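PDB 2Q01: uronate isomerase from Caulobacter crescentus, which catalyses the interconversion of D-glucuronate with D-fructuronate and of D-galacturonate with D-tagaturonate in pentose and glucuronate metabolism. Local coordinates for residues Phe70-Leu73 and Tyr74-Gly77; Arg101-Ala104 and Ser105-Leu109; Asn315-Val318 and Gly319-Asn322; Leu423-Pro426 and Ala427-Val431. One frame throughout, in Å; residues are numbered along the deposited sequence.

Contact 1: Phe70-Leu73 and Tyr74-Gly77; sequences FRML and YSQG. With K (potassium ion), chain D.
The hydroxyl OG of S75 donates to M72 O at 2.6 Å, while the backbone S75 N donates to R71 O at 2.7 Å, so this one residue grips two successive carbonyls at the end of helix 67-74. The chi1 of S75, 92°, is displaced from the staggered value near 60° and swings OG back over the last turn, where it meets M72 O at a tilt from the carbonyl plane. One residue earlier, Y74 N closes a nearly straight helical bond on F70 O at 2.7 Å. Q76 N then reaches L73 O at 2.9 Å from well above the carbonyl plane, marking the change from helical to turn geometry. That type I turn runs from Y74 to G77, at whose backbone angles a CB would press on the carbonyl O of Q76, which calls for glycine. Outward, the bent chain of M72 runs beside that of Q76, with CE 4.0 Å from Q76 CG; the same methyl lies 3.7 Å from S75 OG. With alanine at S75, M72 O would probably lose its hydroxyl donor and the M72 methyl its oxygen neighbour. S75 O binds the potassium ion at 3.0 Å, as do A375, Y378, L381 and N411 of the second subunit. The chemistry thus divides the residue: its N-H and hydroxyl bond to carbonyls of the last turn, and its carbonyl is delivered to a cation shared between subunits.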
# COMPACT_ATOMS: atom_id res chain seq x y z
N PHE B 70 -1.56 9.38 -25.56
CA PHE B 70 -0.86 10.66 -25.69
C PHE B 70 -0.21 11.22 -24.41
O PHE B 70 0.71 12.02 -24.49
CB PHE B 70 -1.62 11.72 -26.53
CG PHE B 70 -2.95 12.16 -25.96
CD1 PHE B 70 -4.13 11.82 -26.62
CD2 PHE B 70 -3.03 12.98 -24.84
CE1 PHE B 70 -5.37 12.25 -26.14
CE2 PHE B 70 -4.26 13.41 -24.34
CZ PHE B 70 -5.43 13.04 -25.00
N ARG B 71 -0.71 10.79 -23.25
CA ARG B 71 -0.02 11.06 -21.99
C ARG B 71 1.46 10.69 -22.08
O ARG B 71 2.33 11.56 -21.95
CB ARG B 71 -0.69 10.29 -20.85
CG ARG B 71 -1.72 11.10 -20.08
CD ARG B 71 -2.34 10.27 -18.96
NE ARG B 71 -1.33 9.73 -18.06
CZ ARG B 71 -1.00 10.27 -16.89
NH1 ARG B 71 -0.07 9.70 -16.13
NH2 ARG B 71 -1.60 11.38 -16.48
N MET B 72 1.73 9.41 -22.29
CA MET B 72 3.10 8.91 -22.38
C MET B 72 3.94 9.72 -23.36
O MET B 72 5.08 10.06 -23.07
CB MET B 72 3.15 7.45 -22.84
CG MET B 72 3.28 6.39 -21.76
SD MET B 72 4.75 6.37 -20.70
CE MET B 72 6.01 7.08 -21.73
N LEU B 73 3.37 10.00 -24.53
CA LEU B 73 4.09 10.75 -25.54
C LEU B 73 4.33 12.19 -25.07
O LEU B 73 5.46 12.66 -25.11
CB LEU B 73 3.40 10.67 -26.90
CG LEU B 73 3.78 9.42 -27.71
CD1 LEU B 73 2.75 8.33 -27.56
CD2 LEU B 73 3.93 9.75 -29.17
N TYR B 74 3.28 12.84 -24.56
CA TYR B 74 3.41 14.19 -23.98
C TYR B 74 4.42 14.23 -22.85
O TYR B 74 5.15 15.20 -22.67
CB TYR B 74 2.07 14.72 -23.48
CG TYR B 74 2.11 16.15 -22.97
CD1 TYR B 74 2.28 17.21 -23.85
CD2 TYR B 74 1.99 16.43 -21.62
CE1 TYR B 74 2.31 18.52 -23.39
CE2 TYR B 74 2.03 17.73 -21.15
CZ TYR B 74 2.19 18.77 -22.04
OH TYR B 74 2.22 20.07 -21.59
N SER B 75 4.46 13.13 -22.10
CA SER B 75 5.40 12.96 -21.01
C SER B 75 6.85 12.87 -21.46
O SER B 75 7.76 13.00 -20.63
CB SER B 75 5.03 11.71 -20.19
OG SER B 75 5.71 10.56 -20.65
N GLN B 76 7.07 12.64 -22.75
CA GLN B 76 8.41 12.42 -23.26
C GLN B 76 8.87 13.49 -24.25
O GLN B 76 9.92 13.35 -24.89
CB GLN B 76 8.52 11.01 -23.86
CG GLN B 76 8.61 9.91 -22.81
CD GLN B 76 10.03 9.68 -22.31
OE1 GLN B 76 11.00 9.74 -23.08
NE2 GLN B 76 10.16 9.41 -21.03
N GLY B 77 8.10 14.57 -24.35
CA GLY B 77 8.48 15.73 -25.15
C GLY B 77 7.70 15.95 -26.43
O GLY B 77 7.99 16.88 -27.19
K K D . 8.24 12.48 -17.73
O HOH W 1 10.51 12.97 -18.97

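Contact 2: Arg101-Ala104 and Ser105-Leu109; sequences RVFA and SHFYL
R101 O is gripped twice by S105: the hydroxyl OG donates at 2.9 Å and the backbone N at 3.1 Å, the two approaching from opposite faces of the carbonyl plane. The hydroxyl can fold back in this way because OG sits beside the backbone N of S105 (chi1 -58°). The imidazole of H106 folds back on the next carbonyl with a single bond, ND1 donating to V102 O at 2.8 Å, with the acceptor 17° out of the ring plane. The V102 methyl CG1 lies alongside, 3.7 Å from that ND1. These side-chain bonds mark the C-terminal end of helix 96-105, where the backbone passes from i+4 to i+3 bonding and into the 3-10 segment that starts at F107. Accordingly H106 N meets F103 O, and F107 N meets A104 O, both from far above the carbonyl plane. Water 2 donates to A104 O at 2.8 Å and accepts a weak bond from Y108 N. The side chains of F103 and F107 run side by side, their rings oblique to each other, with centroids 5.5 Å apart and planes at 56°, F103 CZ resting 3.6 Å from F107 CD1. L119 of helix 114-126 packs on both rings, and L69 of helix 67-74 on F103.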
# COMPACT_ATOMS: atom_id res chain seq x y z
N ARG B 101 2.92 8.34 -37.56
CA ARG B 101 4.36 8.12 -37.68
C ARG B 101 5.10 8.42 -36.37
O ARG B 101 6.03 7.70 -36.01
CB ARG B 101 4.93 9.00 -38.80
CG ARG B 101 6.11 8.41 -39.55
CD ARG B 101 5.63 7.61 -40.75
NE ARG B 101 4.82 8.41 -41.67
CZ ARG B 101 5.30 9.08 -42.71
NH1 ARG B 101 6.60 9.05 -42.98
NH2 ARG B 101 4.48 9.78 -43.48
N VAL B 102 4.69 9.49 -35.68
CA VAL B 102 5.30 9.90 -34.40
C VAL B 102 4.98 8.88 -33.30
O VAL B 102 5.85 8.51 -32.52
CB VAL B 102 4.86 11.33 -33.98
CG1 VAL B 102 5.42 11.71 -32.61
CG2 VAL B 102 5.31 12.35 -35.01
N PHE B 103 3.72 8.43 -33.27
CA PHE B 103 3.29 7.40 -32.33
C PHE B 103 4.05 6.09 -32.54
O PHE B 103 4.51 5.47 -31.57
CB PHE B 103 1.79 7.15 -32.45
CG PHE B 103 1.32 5.92 -31.73
CD1 PHE B 103 1.34 5.86 -30.34
CD2 PHE B 103 0.87 4.81 -32.44
CE1 PHE B 103 0.92 4.71 -29.67
CE2 PHE B 103 0.45 3.67 -31.78
CZ PHE B 103 0.47 3.62 -30.39
N ALA B 104 4.15 5.67 -33.80
CA ALA B 104 4.84 4.44 -34.17
C ALA B 104 6.31 4.48 -33.75
O ALA B 104 6.81 3.49 -33.19
CB ALA B 104 4.73 4.22 -35.65
N SER B 105 6.96 5.62 -33.98
CA SER B 105 8.37 5.84 -33.61
C SER B 105 8.58 5.92 -32.10
O SER B 105 9.72 5.88 -31.63
CB SER B 105 8.91 7.10 -34.27
OG SER B 105 8.79 7.02 -35.68
N HIS B 106 7.49 6.05 -31.35
CA HIS B 106 7.52 6.14 -29.90
C HIS B 106 6.72 5.03 -29.22
O HIS B 106 6.45 5.09 -28.03
CB HIS B 106 7.01 7.51 -29.45
CG HIS B 106 7.97 8.63 -29.73
ND1 HIS B 106 7.76 9.55 -30.73
CD2 HIS B 106 9.14 8.97 -29.14
CE1 HIS B 106 8.76 10.41 -30.75
NE2 HIS B 106 9.61 10.08 -29.79
N PHE B 107 6.36 4.00 -29.99
CA PHE B 107 5.57 2.87 -29.48
C PHE B 107 6.33 2.04 -28.44
O PHE B 107 5.72 1.40 -27.60
CB PHE B 107 5.06 2.01 -30.65
CG PHE B 107 4.10 0.92 -30.24
CD1 PHE B 107 3.00 1.20 -29.43
CD2 PHE B 107 4.29 -0.39 -30.69
CE1 PHE B 107 2.12 0.18 -29.05
CE2 PHE B 107 3.42 -1.40 -30.32
CZ PHE B 107 2.32 -1.12 -29.50
N TYR B 108 7.67 2.09 -28.50
CA TYR B 108 8.55 1.44 -27.51
C TYR B 108 8.33 1.92 -26.06
O TYR B 108 8.62 1.20 -25.11
CB TYR B 108 10.03 1.63 -27.91
CG TYR B 108 10.56 3.03 -27.73
CD1 TYR B 108 10.33 4.01 -28.69
CD2 TYR B 108 11.29 3.39 -26.59
CE1 TYR B 108 10.81 5.30 -28.53
CE2 TYR B 108 11.78 4.68 -26.42
CZ TYR B 108 11.52 5.64 -27.40
OH TYR B 108 11.99 6.92 -27.26
N LEU B 109 7.80 3.13 -25.91
CA LEU B 109 7.55 3.70 -24.59
C LEU B 109 6.60 2.82 -23.77
O LEU B 109 6.68 2.76 -22.55
CB LEU B 109 6.99 5.11 -24.71
CG LEU B 109 7.99 6.26 -24.51
CD1 LEU B 109 9.40 5.80 -24.85
CD2 LEU B 109 7.60 7.46 -25.34
O HOH W 2 8.47 2.18 -31.40

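Contact 3: Asn315-Val318 and Gly319-Asn322; sequences NHNV and GLLN
V318 O accepts from N322 N at 3.1 Å, one of the two backbone bonds that form the first turn of helix 318-323. The V318 carbonyl also has L321 CB 3.4 Å away, so V318 meets the turn mainly through its carbonyl, and its side chain packs on T347 of the second subunit. L321 gives N317 O its donor, again at 3.1 Å, and sends its side chain back over the loop. With CG opposite the backbone N (chi1 171°), its two methyls land on N315: CD1 is 3.7 Å from CG and nearly as close to OD1 and ND2, thus meeting the amide broadly rather than at one end, while CD2 rests 3.8 Å from CB. N317 stands at the N-cap position, but its amide is turned the unusual way. ND2 points at L320 N, 3.1 Å off, and since both are donors no bond can form; the amide carbon CG instead leans 3.6 Å from L320 CB, the two side chains crossing at about a right angle. OD1 is taken up by H377 NE2 and N351 ND2 of the second subunit. The cap position therefore supplies no side-chain acceptor to the opening N-H groups, and the carboxamide oxygen is spent across the interface; within the segments, the start of this helix is held by backbone bonds and by van der Waals contact of leucine carbons with the asparagine side chains.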
# COMPACT_ATOMS: atom_id res chain seq x y z
N ASN B 315 -7.82 18.12 -14.09
CA ASN B 315 -7.20 19.28 -14.74
C ASN B 315 -6.02 19.84 -13.97
O ASN B 315 -5.92 21.05 -13.74
CB ASN B 315 -8.26 20.36 -15.04
CG ASN B 315 -9.47 19.80 -15.76
OD1 ASN B 315 -9.35 19.07 -16.75
ND2 ASN B 315 -10.66 20.13 -15.27
N HIS B 316 -5.13 18.94 -13.57
CA HIS B 316 -3.95 19.26 -12.77
C HIS B 316 -2.97 20.17 -13.52
O HIS B 316 -2.35 21.05 -12.91
CB HIS B 316 -3.26 17.96 -12.35
CG HIS B 316 -2.20 18.13 -11.31
ND1 HIS B 316 -0.88 18.35 -11.63
CD2 HIS B 316 -2.27 18.11 -9.96
CE1 HIS B 316 -0.18 18.46 -10.51
NE2 HIS B 316 -1.00 18.32 -9.49
N ASN B 317 -2.85 19.96 -14.83
CA ASN B 317 -2.09 20.85 -15.69
C ASN B 317 -2.98 22.03 -16.05
O ASN B 317 -3.95 21.88 -16.82
CB ASN B 317 -1.65 20.10 -16.95
CG ASN B 317 -0.43 20.73 -17.64
OD1 ASN B 317 0.50 20.02 -18.01
ND2 ASN B 317 -0.45 22.04 -17.82
N VAL B 318 -2.65 23.20 -15.49
CA VAL B 318 -3.47 24.41 -15.66
C VAL B 318 -3.30 24.98 -17.07
O VAL B 318 -4.29 25.37 -17.70
CB VAL B 318 -3.15 25.48 -14.58
CG1 VAL B 318 -4.11 26.65 -14.67
CG2 VAL B 318 -3.22 24.87 -13.18
N GLY B 319 -2.06 25.00 -17.55
CA GLY B 319 -1.75 25.43 -18.91
C GLY B 319 -2.48 24.63 -19.98
O GLY B 319 -3.03 25.20 -20.92
N LEU B 320 -2.51 23.31 -19.80
CA LEU B 320 -3.22 22.39 -20.68
C LEU B 320 -4.75 22.55 -20.61
O LEU B 320 -5.44 22.29 -21.60
CB LEU B 320 -2.82 20.95 -20.34
CG LEU B 320 -3.21 19.76 -21.22
CD1 LEU B 320 -2.50 19.81 -22.56
CD2 LEU B 320 -2.89 18.47 -20.49
N LEU B 321 -5.26 22.94 -19.45
CA LEU B 321 -6.70 23.22 -19.29
C LEU B 321 -7.12 24.48 -20.07
O LEU B 321 -8.23 24.54 -20.61
CB LEU B 321 -7.07 23.34 -17.81
CG LEU B 321 -8.47 23.84 -17.40
CD1 LEU B 321 -9.57 22.90 -17.86
CD2 LEU B 321 -8.54 24.07 -15.90
N ASN B 322 -6.22 25.47 -20.13
CA ASN B 322 -6.46 26.69 -20.90
C ASN B 322 -6.43 26.45 -22.41
O ASN B 322 -7.33 26.87 -23.12
CB ASN B 322 -5.46 27.79 -20.51
CG ASN B 322 -5.63 28.28 -19.07
OD1 ASN B 322 -6.74 28.30 -18.54
ND2 ASN B 322 -4.53 28.68 -18.45

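Contact 4: Leu423-Pro426 and Ala427-Val431; sequences LSIP and ARHDV
R428 sets CG beside its backbone N (chi1 -76°) and then extends from CG to NE, which carries the chain back along S424: CG passes 3.3 Å from S424 O, and NE comes 3.5 Å from S424 CB, which lies at the guanidinium edge near its plane. Backbone R428 N donates to the same S424 O at 2.8 Å. Next along the chain, H429 N bonds to I425 O at 3.1 Å and is joined there by a weak bond from its own ring, ND1 to O at 3.4 Å, with the acceptor near the ring plane. D430 N closes on P426 O at 3.0 Å. NE of R428 is buried and has no partner in the model; the guanidinium makes cation-pi contacts with W118 and Y68. A leucine in place of R428 would probably leave those two rings without their cation and S424 CB without the flat group beside it. The other end of the H429 imidazole, NE2, bonds to I38 O of strand 37-39, and I425 and P426 pack on I37. Regular i+4 bonds thus run through the opening part of helix 425-445 beside strand 37-39: a late helix packed on the first strand of the chain, consistent with the TIM-barrel clan of this member of the metallo-dependent hydrolase superfamily.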
# COMPACT_ATOMS: atom_id res chain seq x y z
N LEU B 423 -12.59 -0.26 -29.99
CA LEU B 423 -11.85 -1.43 -30.49
C LEU B 423 -11.05 -2.16 -29.42
O LEU B 423 -10.68 -3.33 -29.60
CB LEU B 423 -10.93 -1.03 -31.63
CG LEU B 423 -11.45 -1.30 -33.04
CD1 LEU B 423 -12.56 -0.34 -33.45
CD2 LEU B 423 -10.29 -1.21 -34.00
N SER B 424 -10.79 -1.48 -28.31
CA SER B 424 -10.05 -2.05 -27.18
C SER B 424 -10.98 -2.79 -26.21
O SER B 424 -10.51 -3.43 -25.28
CB SER B 424 -9.27 -0.96 -26.44
OG SER B 424 -8.24 -0.42 -27.25
N ILE B 425 -12.29 -2.70 -26.43
CA ILE B 425 -13.27 -3.34 -25.54
C ILE B 425 -13.08 -4.86 -25.38
O ILE B 425 -12.94 -5.33 -24.25
CB ILE B 425 -14.76 -2.92 -25.84
CG1 ILE B 425 -15.00 -1.47 -25.40
CG2 ILE B 425 -15.76 -3.85 -25.16
CD1 ILE B 425 -16.41 -0.98 -25.67
N PRO B 426 -13.06 -5.63 -26.50
CA PRO B 426 -12.72 -7.06 -26.35
C PRO B 426 -11.32 -7.33 -25.79
O PRO B 426 -11.15 -8.29 -25.05
CB PRO B 426 -12.86 -7.61 -27.78
CG PRO B 426 -12.72 -6.43 -28.66
CD PRO B 426 -13.37 -5.32 -27.91
N ALA B 427 -10.35 -6.48 -26.14
CA ALA B 427 -8.99 -6.55 -25.59
C ALA B 427 -8.95 -6.41 -24.07
O ALA B 427 -8.26 -7.17 -23.40
CB ALA B 427 -8.11 -5.48 -26.23
N ARG B 428 -9.72 -5.46 -23.54
CA ARG B 428 -9.75 -5.14 -22.11
C ARG B 428 -10.50 -6.17 -21.29
O ARG B 428 -10.11 -6.48 -20.17
CB ARG B 428 -10.39 -3.76 -21.90
CG ARG B 428 -9.47 -2.61 -22.23
CD ARG B 428 -10.26 -1.33 -22.48
NE ARG B 428 -9.41 -0.27 -23.02
CZ ARG B 428 -8.67 0.56 -22.29
NH1 ARG B 428 -8.67 0.48 -20.97
NH2 ARG B 428 -7.94 1.49 -22.89
N HIS B 429 -11.58 -6.70 -21.86
CA HIS B 429 -12.34 -7.78 -21.24
C HIS B 429 -11.59 -9.10 -21.23
O HIS B 429 -11.74 -9.87 -20.30
CB HIS B 429 -13.71 -7.94 -21.90
CG HIS B 429 -14.78 -7.11 -21.27
ND1 HIS B 429 -14.96 -5.78 -21.56
CD2 HIS B 429 -15.71 -7.42 -20.34
CE1 HIS B 429 -15.96 -5.30 -20.85
NE2 HIS B 429 -16.44 -6.28 -20.10
N ASP B 430 -10.78 -9.34 -22.26
CA ASP B 430 -9.90 -10.51 -22.31
C ASP B 430 -8.86 -10.49 -21.20
O ASP B 430 -8.61 -11.52 -20.56
CB ASP B 430 -9.21 -10.64 -23.66
CG ASP B 430 -8.68 -12.03 -23.90
OD1 ASP B 430 -7.45 -12.24 -23.79
OD2 ASP B 430 -9.50 -12.93 -24.18
N VAL B 431 -8.24 -9.32 -20.97
CA VAL B 431 -7.28 -9.12 -19.88
C VAL B 431 -7.93 -9.40 -18.52
O VAL B 431 -7.34 -10.08 -17.68
CB VAL B 431 -6.69 -7.68 -19.91
CG1 VAL B 431 -5.88 -7.35 -18.65
CG2 VAL B 431 -5.83 -7.49 -21.12

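Contacts 1 and 2 end two successive helices and pack against each other, their centres 10 Å apart: M72 CE packs 3.5 Å from L109 CG, and L73 CD2 lies 3.8 Å from H106 CB. Contact 3 meets contact 1 more lightly, with Y74 OH 4.0 Å from N317 OD1. Contact 1 binds the potassium ion; the side chains of N317 and H106 are about 11 and 12 Å from a bound potassium ion. All three also touch the second subunit, contact 2 through Y108 and L109 on Y410 of that subunit. Contact 4 is set apart, its nearest atoms about 10 Å from contacts 1 and 2 and about 18 Å from contact 3, and no other chain touches its segments.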